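Local coordinates for coiled-coil and C2 domain-containing protein 1-like (Drosophila melanogaster, PDB 6EI6) that regulates endosomal protein sorting through the ESCRT pathway, binding phosphatidylinositol monophosphates and probably preventing inappropriate polymerisation of the ESCRT-III core component shrub, at residues F106-C111 against K256-I261; S118-V123 against V144-L149; N159-R162 against S166-Y169; T229-L232 against K237-G240. All blocks are in the same frame, centred on the assembly; numbering follows the deposited sequence.

Interactions 2, 3 and 4 follow one another along the chain, and all three are nested within the loop closed by interaction 1, which brings 106-111 against helix 255-263. Interaction 2 spans the two sheets of the C2 sandwich, from strand 119-128 to strand 140-145. Its centre is about 22 Å from that of interaction 4, which reaches the same sheet through strand 225-233. Interaction 3 folds the connection from 155-157 to 171-176, about 17 Å from interaction 4 between centres. Interaction 1 lies about 37 Å from interaction 3 between centres, across the centre of the chain. Interaction 2 thus packs one sheet of the C2 domain on the other, interactions 3 and 4 lie in its connections, and interaction 1 marks its junction with the helical part.

Interaction 1 of 4, residues F106-C111 against K256-I261; sequences FNIVHC and KQMEHI
Ile108 and Met258 lean across one another at a slant, the CD1 methyl of Ile108 coming to 4.1 Å from CB of Met258. CG1 of Ile108 lies anti to the carbonyl carbon (chi1 -63°), and from there CD1 reaches out to the helix, where it also comes to 4.2 Å from CG of Glu259. The next pair is angled too, but mixed in character: Glu259, extended beyond CG, reaches from the helix toward 108-109, and its OE2 ends 3.1 Å from the CG2 methyl of Val109. A water molecule reinforces this approach. It accepts from the backbone N of Val109 at 3.3 Å and donates to Glu259 OE2 at 2.7 Å, so one carboxylate oxygen meets both the methyl and, through the water, the main chain of the short 3-10 turn 108-109. The contact therefore joins an apolar patch to a water-bridged polar contact beside it. It fastens the segment leading into the C2 sandwich to helix 255-263, which follows the last sandwich strand. Ile108 and Met258 both rest on Pro252, Val109 touches Thr255 at the start of the helix, and Phe106 packs edge-to-face on Phe72 of helix 66-91, and on Trp265 of strand 265-268 and Met52 of helix 34-62.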
loop_
_atom_site.group_PDB
_atom_site.type_symbol
_atom_site.label_atom_id
_atom_site.label_comp_id
_atom_site.label_asym_id
_atom_site.label_seq_id
_atom_site.Cartn_x
_atom_site.Cartn_y
_atom_site.Cartn_z
ATOM N N PHE A 106 -15.477 -3.650 -9.772
ATOM C CA PHE A 106 -14.727 -2.996 -8.715
ATOM C C PHE A 106 -14.819 -1.518 -9.016
ATOM O O PHE A 106 -14.979 -1.116 -10.177
ATOM C CB PHE A 106 -13.264 -3.433 -8.670
ATOM C CG PHE A 106 -13.063 -4.883 -8.292
ATOM C CD1 PHE A 106 -13.702 -5.900 -8.989
ATOM C CD2 PHE A 106 -12.224 -5.227 -7.243
ATOM C CE1 PHE A 106 -13.514 -7.236 -8.641
ATOM C CE2 PHE A 106 -12.032 -6.570 -6.884
ATOM C CZ PHE A 106 -12.678 -7.568 -7.587
ATOM N N ASN A 107 -14.767 -0.699 -7.986
ATOM C CA ASN A 107 -14.881 0.705 -8.346
ATOM C C ASN A 107 -13.532 1.375 -8.156
ATOM O O ASN A 107 -13.415 2.324 -7.377
ATOM C CB ASN A 107 -15.972 1.388 -7.532
ATOM C CG ASN A 107 -16.398 2.701 -8.131
ATOM O OD1 ASN A 107 -16.046 3.030 -9.267
ATOM N ND2 ASN A 107 -17.146 3.471 -7.368
ATOM N N ILE A 108 -12.517 0.872 -8.869
ATOM C CA ILE A 108 -11.128 1.159 -8.506
ATOM C C ILE A 108 -10.840 2.650 -8.608
ATOM O O ILE A 108 -10.100 3.210 -7.785
ATOM C CB ILE A 108 -10.155 0.333 -9.373
ATOM C CG1 ILE A 108 -10.368 -1.155 -9.118
ATOM C CG2 ILE A 108 -8.692 0.723 -9.086
ATOM C CD1 ILE A 108 -10.156 -1.996 -10.351
ATOM N N VAL A 109 -11.441 3.321 -9.594
ATOM C CA VAL A 109 -11.176 4.738 -9.823
ATOM C C VAL A 109 -11.714 5.639 -8.708
ATOM O O VAL A 109 -11.338 6.816 -8.647
ATOM C CB VAL A 109 -11.705 5.058 -11.247
ATOM C CG1 VAL A 109 -12.138 6.506 -11.429
ATOM C CG2 VAL A 109 -10.637 4.710 -12.291
ATOM N N HIS A 110 -12.504 5.101 -7.765
ATOM C CA HIS A 110 -13.243 5.906 -6.790
ATOM C C HIS A 110 -13.044 5.447 -5.344
ATOM O O HIS A 110 -13.945 5.624 -4.519
ATOM C CB HIS A 110 -14.747 5.903 -7.104
ATOM C CG HIS A 110 -15.123 6.694 -8.319
ATOM N ND1 HIS A 110 -14.213 7.446 -9.038
ATOM C CD2 HIS A 110 -16.310 6.844 -8.949
ATOM C CE1 HIS A 110 -14.826 8.035 -10.048
ATOM N NE2 HIS A 110 -16.098 7.681 -10.019
ATOM N N CYS A 111 -11.916 4.835 -4.989
ATOM C CA CYS A 111 -11.644 4.595 -3.569
ATOM C C CYS A 111 -10.725 5.704 -3.090
ATOM O O CYS A 111 -9.833 6.125 -3.821
ATOM C CB CYS A 111 -11.042 3.206 -3.303
ATOM S SG CYS A 111 -9.515 2.700 -4.133
ATOM N N LYS A 256 -5.318 1.268 -14.540
ATOM C CA LYS A 256 -5.792 0.997 -15.891
ATOM C C LYS A 256 -5.758 -0.489 -16.184
ATOM O O LYS A 256 -6.758 -1.059 -16.645
ATOM C CB LYS A 256 -4.962 1.764 -16.917
ATOM C CG LYS A 256 -5.447 1.600 -18.344
ATOM C CD LYS A 256 -4.690 2.509 -19.320
ATOM C CE LYS A 256 -5.374 2.530 -20.699
ATOM N NZ LYS A 256 -5.487 3.903 -21.317
ATOM N N GLN A 257 -4.622 -1.145 -15.908
ATOM C CA GLN A 257 -4.545 -2.576 -16.153
ATOM C C GLN A 257 -5.303 -3.403 -15.120
ATOM O O GLN A 257 -5.693 -4.531 -15.425
ATOM C CB GLN A 257 -3.095 -3.049 -16.236
ATOM C CG GLN A 257 -2.198 -2.698 -15.109
ATOM C CD GLN A 257 -0.738 -2.824 -15.531
ATOM O OE1 GLN A 257 -0.099 -1.822 -15.868
ATOM N NE2 GLN A 257 -0.209 -4.064 -15.541
ATOM N N MET A 258 -5.544 -2.869 -13.925
ATOM C CA MET A 258 -6.431 -3.568 -12.999
ATOM C C MET A 258 -7.846 -3.612 -13.547
ATOM O O MET A 258 -8.542 -4.624 -13.410
ATOM C CB MET A 258 -6.400 -2.899 -11.619
ATOM C CG MET A 258 -5.101 -3.188 -10.819
ATOM S SD MET A 258 -4.897 -2.188 -9.326
ATOM C CE MET A 258 -6.293 -2.766 -8.346
ATOM N N GLU A 259 -8.288 -2.523 -14.172
ATOM C CA GLU A 259 -9.617 -2.497 -14.763
ATOM C C GLU A 259 -9.734 -3.507 -15.894
ATOM O O GLU A 259 -10.778 -4.136 -16.062
ATOM C CB GLU A 259 -9.941 -1.096 -15.261
ATOM C CG GLU A 259 -10.409 -0.167 -14.161
ATOM C CD GLU A 259 -10.381 1.302 -14.582
ATOM O OE1 GLU A 259 -9.703 1.633 -15.595
ATOM O OE2 GLU A 259 -11.038 2.124 -13.893
ATOM N N HIS A 260 -8.673 -3.695 -16.675
ATOM C CA HIS A 260 -8.751 -4.687 -17.736
ATOM C C HIS A 260 -9.038 -6.064 -17.160
ATOM O O HIS A 260 -9.891 -6.790 -17.684
ATOM C CB HIS A 260 -7.475 -4.673 -18.579
ATOM C CG HIS A 260 -7.236 -3.359 -19.274
ATOM N ND1 HIS A 260 -8.251 -2.455 -19.532
ATOM C CD2 HIS A 260 -6.099 -2.789 -19.755
ATOM C CE1 HIS A 260 -7.751 -1.384 -20.130
ATOM N NE2 HIS A 260 -6.448 -1.560 -20.276
ATOM N N ILE A 261 -8.387 -6.415 -16.040
ATOM C CA ILE A 261 -8.652 -7.700 -15.394
ATOM C C ILE A 261 -10.114 -7.807 -14.984
ATOM O O ILE A 261 -10.746 -8.861 -15.123
ATOM C CB ILE A 261 -7.721 -7.885 -14.187
ATOM C CG1 ILE A 261 -6.270 -7.925 -14.673
ATOM C CG2 ILE A 261 -8.130 -9.134 -13.348
ATOM C CD1 ILE A 261 -5.339 -8.421 -13.650
HETATM O O HOH W 1 -12.930 1.595 -11.972
#

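Interaction 2 of 4, residues S118-V123 against V144-L149; sequences SELEIV and VEFPLL
OE2 of Glu121 is gripped by salt bridges to both Arg172 and Arg248, on the far side of the strand from its neighbours Leu120 and Ile122, which meet Phe146 and Val144. The side chains of Leu120 and Ile122 turn the other way, into the interior. Leu120 and Phe146 approach from opposite directions: CD2 of Leu120 sits 3.4 Å from CE2 of the Phe146 ring, and its CD1 is 3.7 Å from the same carbon. The ring is placed there because its CG stands anti to the backbone N (chi1 -179°), which points it toward strand 119-128. Ile122 comes in beside it, with CD1 3.8 Å from Phe146 CD2. That same methyl touches Val144 CG1 at 3.8 Å as the two branched chains slide past each other. Pro147 CD lies 3.7 Å above the plane of the Phe146 ring, offset toward its rim. Without the ring, an alanine here would probably leave the methyls of Leu120 and Ile122 facing a gap in the core. The cluster belongs to the apolar interior between the two sheets of the C2 beta-sandwich: Phe195 and Val193 of strand 192-199 and Ile247 of strand 241-249 join in, and Phe188 of helix 182-190 lies against Leu120.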
loop_
_atom_site.group_PDB
_atom_site.type_symbol
_atom_site.label_atom_id
_atom_site.label_comp_id
_atom_site.label_asym_id
_atom_site.label_seq_id
_atom_site.Cartn_x
_atom_site.Cartn_y
_atom_site.Cartn_z
ATOM N N SER A 118 -4.442 13.718 -9.080
ATOM C CA SER A 118 -3.048 14.139 -9.099
ATOM C C SER A 118 -2.426 14.200 -7.710
ATOM O O SER A 118 -1.279 14.632 -7.583
ATOM C CB SER A 118 -2.924 15.508 -9.771
ATOM O OG SER A 118 -3.518 16.518 -8.962
ATOM N N GLU A 119 -3.141 13.768 -6.677
ATOM C CA GLU A 119 -2.760 14.036 -5.299
ATOM C C GLU A 119 -2.318 12.773 -4.575
ATOM O O GLU A 119 -3.043 11.768 -4.555
ATOM C CB GLU A 119 -3.916 14.674 -4.534
ATOM C CG GLU A 119 -3.964 16.156 -4.729
ATOM C CD GLU A 119 -4.967 16.837 -3.834
ATOM O OE1 GLU A 119 -5.877 16.150 -3.287
ATOM O OE2 GLU A 119 -4.829 18.077 -3.683
ATOM N N LEU A 120 -1.148 12.846 -3.952
ATOM C CA LEU A 120 -0.714 11.880 -2.959
ATOM C C LEU A 120 -0.757 12.551 -1.598
ATOM O O LEU A 120 -0.265 13.672 -1.443
ATOM C CB LEU A 120 0.691 11.373 -3.271
ATOM C CG LEU A 120 1.189 10.327 -2.286
ATOM C CD1 LEU A 120 1.902 9.184 -2.991
ATOM C CD2 LEU A 120 2.106 10.999 -1.289
ATOM N N GLU A 121 -1.342 11.869 -0.620
ATOM C CA GLU A 121 -1.431 12.366 0.742
ATOM C C GLU A 121 -0.546 11.535 1.668
ATOM O O GLU A 121 -0.528 10.303 1.581
ATOM C CB GLU A 121 -2.875 12.333 1.240
ATOM C CG GLU A 121 -3.044 12.923 2.624
ATOM C CD GLU A 121 -4.477 12.928 3.076
ATOM O OE1 GLU A 121 -5.139 13.986 2.928
ATOM O OE2 GLU A 121 -4.943 11.868 3.569
ATOM N N ILE A 122 0.181 12.213 2.565
ATOM C CA ILE A 122 0.989 11.568 3.601
ATOM C C ILE A 122 0.427 11.960 4.961
ATOM O O ILE A 122 0.163 13.142 5.209
ATOM C CB ILE A 122 2.472 11.954 3.495
ATOM C CG1 ILE A 122 3.038 11.439 2.183
ATOM C CG2 ILE A 122 3.258 11.384 4.663
ATOM C CD1 ILE A 122 4.306 12.124 1.772
ATOM N N VAL A 123 0.231 10.972 5.831
ATOM C CA VAL A 123 -0.305 11.193 7.167
ATOM C C VAL A 123 0.720 10.691 8.167
ATOM O O VAL A 123 1.049 9.496 8.177
ATOM C CB VAL A 123 -1.643 10.475 7.376
ATOM C CG1 VAL A 123 -2.195 10.805 8.741
ATOM C CG2 VAL A 123 -2.641 10.851 6.272
ATOM N N VAL A 144 9.358 15.102 6.632
ATOM C CA VAL A 144 8.885 14.228 5.566
ATOM C C VAL A 144 9.560 14.654 4.277
ATOM O O VAL A 144 9.566 15.841 3.940
ATOM C CB VAL A 144 7.357 14.289 5.415
ATOM C CG1 VAL A 144 6.914 13.398 4.240
ATOM C CG2 VAL A 144 6.662 13.895 6.731
ATOM N N GLU A 145 10.121 13.693 3.562
ATOM C CA GLU A 145 10.819 13.947 2.313
ATOM C C GLU A 145 10.246 13.019 1.249
ATOM O O GLU A 145 10.374 11.796 1.356
ATOM C CB GLU A 145 12.319 13.734 2.489
ATOM C CG GLU A 145 13.127 13.937 1.227
ATOM C CD GLU A 145 14.593 14.056 1.519
ATOM O OE1 GLU A 145 14.982 13.836 2.684
ATOM O OE2 GLU A 145 15.359 14.363 0.586
ATOM N N PHE A 146 9.599 13.597 0.239
ATOM C CA PHE A 146 8.939 12.847 -0.828
ATOM C C PHE A 146 9.636 13.136 -2.153
ATOM O O PHE A 146 9.686 14.305 -2.569
ATOM C CB PHE A 146 7.450 13.225 -0.908
ATOM C CG PHE A 146 6.702 12.465 -1.960
ATOM C CD1 PHE A 146 6.835 12.789 -3.305
ATOM C CD2 PHE A 146 5.900 11.395 -1.611
ATOM C CE1 PHE A 146 6.183 12.061 -4.276
ATOM C CE2 PHE A 146 5.240 10.662 -2.581
ATOM C CZ PHE A 146 5.379 10.997 -3.914
ATOM N N PRO A 147 10.142 12.138 -2.875
ATOM C CA PRO A 147 10.910 12.436 -4.094
ATOM C C PRO A 147 10.028 13.009 -5.200
ATOM O O PRO A 147 8.905 12.552 -5.417
ATOM C CB PRO A 147 11.499 11.072 -4.490
ATOM C CG PRO A 147 10.576 10.074 -3.912
ATOM C CD PRO A 147 9.957 10.690 -2.669
ATOM N N LEU A 148 10.547 14.025 -5.899
ATOM C CA LEU A 148 9.835 14.596 -7.043
ATOM C C LEU A 148 10.675 14.468 -8.312
ATOM O O LEU A 148 11.490 13.545 -8.426
ATOM C CB LEU A 148 9.449 16.054 -6.773
ATOM C CG LEU A 148 8.463 16.277 -5.609
ATOM C CD1 LEU A 148 8.095 17.729 -5.427
ATOM C CD2 LEU A 148 7.190 15.457 -5.748
ATOM N N LEU A 149 10.486 15.385 -9.264
ATOM C CA LEU A 149 11.093 15.260 -10.591
ATOM C C LEU A 149 12.569 15.624 -10.576
ATOM O O LEU A 149 12.975 16.608 -9.949
ATOM C CB LEU A 149 10.382 16.149 -11.606
ATOM C CG LEU A 149 8.952 15.792 -11.997
ATOM C CD1 LEU A 149 8.773 14.280 -12.149
ATOM C CD2 LEU A 149 7.978 16.387 -10.982
#

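Interaction 3 of 4, residues N159-R162 against S166-Y169; sequences NVIR and SPDY
Ile161 and Pro167 draw two irregular, extended pieces of one loop together, their CA atoms 6.4 Å apart. Ile161 does most of the touching. Its CG1 takes the crowded position between backbone N and carbonyl carbon (chi1 64°), which sets it 3.2 Å from CB of Pro167, tight for two aliphatic carbons; CD1 follows at 3.4 Å from the same atom. The other branch, CG2, lies 3.8 Å from CD1 of Tyr169, whose side chain runs at about a right angle to that of Ile161. Both segments belong to the connection between strand 155-157 and strand 171-176, edge strands of the two different sheets of the C2 sandwich, so the contact folds the crossover from one sheet to the other. Pro167 CB also rests 3.5 Å above one face of the Tyr169 ring, toward its rim, and Asn159 O lies near the ring plane at the edge, 4.4 Å from CE1. With an alanine in place of Ile161, Pro167 and the tyrosine ring would probably lose their shared aliphatic partner, and the loop would be less firmly held. The ring's hydroxyl is fixed outside the two segments by a hydrogen bond to Tyr130 OH, with a weak one to Thr140.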
loop_
_atom_site.group_PDB
_atom_site.type_symbol
_atom_site.label_atom_id
_atom_site.label_comp_id
_atom_site.label_asym_id
_atom_site.label_seq_id
_atom_site.Cartn_x
_atom_site.Cartn_y
_atom_site.Cartn_z
ATOM N N ASN A 159 4.300 19.684 13.325
ATOM C CA ASN A 159 4.457 20.587 14.454
ATOM C C ASN A 159 5.368 19.938 15.486
ATOM O O ASN A 159 5.893 18.842 15.268
ATOM C CB ASN A 159 3.102 20.918 15.094
ATOM C CG ASN A 159 2.302 21.943 14.303
ATOM O OD1 ASN A 159 2.790 22.549 13.338
ATOM N ND2 ASN A 159 1.056 22.140 14.714
ATOM N N VAL A 160 5.548 20.583 16.624
ATOM C CA VAL A 160 6.322 20.012 17.708
ATOM C C VAL A 160 5.310 19.652 18.787
ATOM O O VAL A 160 4.749 20.529 19.455
ATOM C CB VAL A 160 7.405 20.972 18.227
ATOM C CG1 VAL A 160 8.264 20.288 19.295
ATOM C CG2 VAL A 160 8.276 21.503 17.066
ATOM N N ILE A 161 5.028 18.362 18.936
ATOM C CA ILE A 161 4.349 17.928 20.147
ATOM C C ILE A 161 5.319 18.095 21.301
ATOM O O ILE A 161 6.547 17.989 21.130
ATOM C CB ILE A 161 3.843 16.476 20.030
ATOM C CG1 ILE A 161 5.016 15.503 19.893
ATOM C CG2 ILE A 161 2.869 16.346 18.884
ATOM C CD1 ILE A 161 5.631 15.028 21.221
ATOM N N ARG A 162 4.774 18.367 22.484
ATOM C CA ARG A 162 5.585 18.604 23.665
ATOM C C ARG A 162 5.258 17.548 24.707
ATOM O O ARG A 162 4.081 17.237 24.935
ATOM C CB ARG A 162 5.370 20.027 24.220
ATOM C CG ARG A 162 5.925 21.160 23.318
ATOM C CD ARG A 162 5.337 22.546 23.669
ATOM N NE ARG A 162 4.349 23.014 22.692
ATOM C CZ ARG A 162 3.310 23.800 22.982
ATOM N NH1 ARG A 162 3.118 24.230 24.225
ATOM N NH2 ARG A 162 2.462 24.162 22.023
ATOM N N SER A 166 5.391 9.059 23.288
ATOM C CA SER A 166 4.458 8.464 22.330
ATOM C C SER A 166 3.599 9.580 21.750
ATOM O O SER A 166 2.402 9.686 22.046
ATOM C CB SER A 166 3.599 7.383 22.990
ATOM O OG SER A 166 4.379 6.240 23.337
ATOM N N PRO A 167 4.199 10.448 20.932
ATOM C CA PRO A 167 3.469 11.600 20.392
ATOM C C PRO A 167 2.294 11.199 19.515
ATOM O O PRO A 167 2.317 10.169 18.831
ATOM C CB PRO A 167 4.527 12.321 19.550
ATOM C CG PRO A 167 5.600 11.343 19.308
ATOM C CD PRO A 167 5.606 10.436 20.500
ATOM N N ASP A 168 1.298 12.073 19.478
ATOM C CA ASP A 168 0.143 11.921 18.609
ATOM C C ASP A 168 0.083 13.108 17.652
ATOM O O ASP A 168 -0.821 13.936 17.761
ATOM C CB ASP A 168 -1.154 11.790 19.439
ATOM C CG ASP A 168 -1.436 10.352 19.876
ATOM O OD1 ASP A 168 -1.749 10.129 21.066
ATOM O OD2 ASP A 168 -1.362 9.434 19.026
ATOM N N TYR A 169 1.044 13.193 16.725
ATOM C CA TYR A 169 0.866 14.026 15.535
ATOM C C TYR A 169 -0.350 13.554 14.752
ATOM O O TYR A 169 -0.642 12.366 14.683
ATOM C CB TYR A 169 2.081 13.946 14.603
ATOM C CG TYR A 169 3.437 13.730 15.252
ATOM C CD1 TYR A 169 4.213 14.809 15.678
ATOM C CD2 TYR A 169 3.961 12.453 15.401
ATOM C CE1 TYR A 169 5.463 14.613 16.253
ATOM C CE2 TYR A 169 5.204 12.253 15.977
ATOM C CZ TYR A 169 5.950 13.334 16.399
ATOM O OH TYR A 169 7.186 13.115 16.967
#

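Interaction 4 of 4, residues T229-L232 against K237-G240; sequences TYDL and KQVG
Asp231 is the first residue of 229-232 to meet 237-240: its carboxylate leans across the amide of Gln238, the two planes turned about 70° apart. With CG anti to the carbonyl carbon (chi1 -73°), the carboxylate stands out from the strand on the side of Gln238. Leu232 comes next and carries the main tie. Its carbonyl O accepts from Val239 N at 2.9 Å, with an N-H...O angle of 163°, and this bond joins strand 238-239 to strand 225-233. Beside it CB of Leu232 stands 4.0 Å from CB of Val239, while that same Val239 CB lies 3.3 Å from Leu232 O. Leu232 turns its branch inward to Ile210 and Val213 of the opposing sheet, and its backbone bond to Gly241 belongs to the antiparallel pairing with strand 241-249. The contact thus lies at the closed end of the hairpin of consecutive strands 225-233 and 241-249 in the C2 sandwich. The chain turns a corner at Gly240, whose backbone angles would jam a side chain against the carbonyl O of Val239. A single main-chain bond and a CB-to-CB touch hold the pairing, which should depend little on side-chain identity, with Asp231 and Gln238 meeting on the exposed side.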
loop_
_atom_site.group_PDB
_atom_site.type_symbol
_atom_site.label_atom_id
_atom_site.label_comp_id
_atom_site.label_asym_id
_atom_site.label_seq_id
_atom_site.Cartn_x
_atom_site.Cartn_y
_atom_site.Cartn_z
ATOM N N THR A 229 2.885 0.687 10.933
ATOM C CA THR A 229 3.750 1.274 11.941
ATOM C C THR A 229 5.144 0.691 11.738
ATOM O O THR A 229 5.285 -0.513 11.486
ATOM C CB THR A 229 3.236 0.967 13.338
ATOM O OG1 THR A 229 3.342 -0.434 13.547
ATOM C CG2 THR A 229 1.792 1.342 13.479
ATOM N N TYR A 230 6.173 1.539 11.826
ATOM C CA TYR A 230 7.519 1.166 11.403
ATOM C C TYR A 230 8.542 1.460 12.496
ATOM O O TYR A 230 8.389 2.404 13.276
ATOM C CB TYR A 230 7.923 1.904 10.107
ATOM C CG TYR A 230 6.952 1.720 8.962
ATOM C CD1 TYR A 230 5.754 2.441 8.902
ATOM C CD2 TYR A 230 7.226 0.823 7.943
ATOM C CE1 TYR A 230 4.863 2.259 7.867
ATOM C CE2 TYR A 230 6.346 0.644 6.894
ATOM C CZ TYR A 230 5.170 1.359 6.866
ATOM O OH TYR A 230 4.321 1.161 5.813
ATOM N N ASP A 231 9.600 0.651 12.529
ATOM C CA ASP A 231 10.651 0.788 13.531
ATOM C C ASP A 231 11.561 1.958 13.191
ATOM O O ASP A 231 12.070 2.047 12.067
ATOM C CB ASP A 231 11.505 -0.481 13.607
ATOM C CG ASP A 231 10.787 -1.647 14.267
ATOM O OD1 ASP A 231 10.000 -1.410 15.219
ATOM O OD2 ASP A 231 11.016 -2.803 13.819
ATOM N N LEU A 232 11.823 2.819 14.178
ATOM C CA LEU A 232 12.832 3.855 13.989
ATOM C C LEU A 232 14.195 3.199 13.808
ATOM O O LEU A 232 14.562 2.296 14.569
ATOM C CB LEU A 232 12.830 4.821 15.170
ATOM C CG LEU A 232 11.940 6.067 15.001
ATOM C CD1 LEU A 232 10.474 5.735 14.736
ATOM C CD2 LEU A 232 12.021 6.944 16.217
ATOM N N LYS A 237 20.583 -0.827 12.390
ATOM C CA LYS A 237 20.362 -0.783 13.837
ATOM C C LYS A 237 18.983 -0.245 14.165
ATOM O O LYS A 237 18.648 0.893 13.834
ATOM C CB LYS A 237 21.375 0.063 14.629
ATOM C CG LYS A 237 20.943 0.314 16.076
ATOM C CD LYS A 237 21.875 -0.353 17.068
ATOM C CE LYS A 237 21.505 -0.003 18.506
ATOM N NZ LYS A 237 22.665 -0.211 19.410
ATOM N N GLN A 238 18.204 -1.048 14.864
ATOM C CA GLN A 238 16.904 -0.622 15.330
ATOM C C GLN A 238 17.084 0.238 16.570
ATOM O O GLN A 238 17.842 -0.112 17.481
ATOM C CB GLN A 238 16.029 -1.840 15.621
ATOM C CG GLN A 238 14.730 -1.527 16.312
ATOM C CD GLN A 238 13.959 -2.784 16.640
ATOM O OE1 GLN A 238 13.153 -3.266 15.833
ATOM N NE2 GLN A 238 14.205 -3.335 17.824
ATOM N N VAL A 239 16.384 1.361 16.598
ATOM C CA VAL A 239 16.621 2.383 17.605
ATOM C C VAL A 239 15.832 2.102 18.867
ATOM O O VAL A 239 16.346 2.210 19.984
ATOM C CB VAL A 239 16.267 3.766 17.008
ATOM C CG1 VAL A 239 15.844 4.749 18.088
ATOM C CG2 VAL A 239 17.425 4.294 16.150
ATOM N N GLY A 240 14.575 1.739 18.708
ATOM C CA GLY A 240 13.669 1.758 19.822
ATOM C C GLY A 240 12.275 1.869 19.278
ATOM O O GLY A 240 11.830 0.966 18.563
#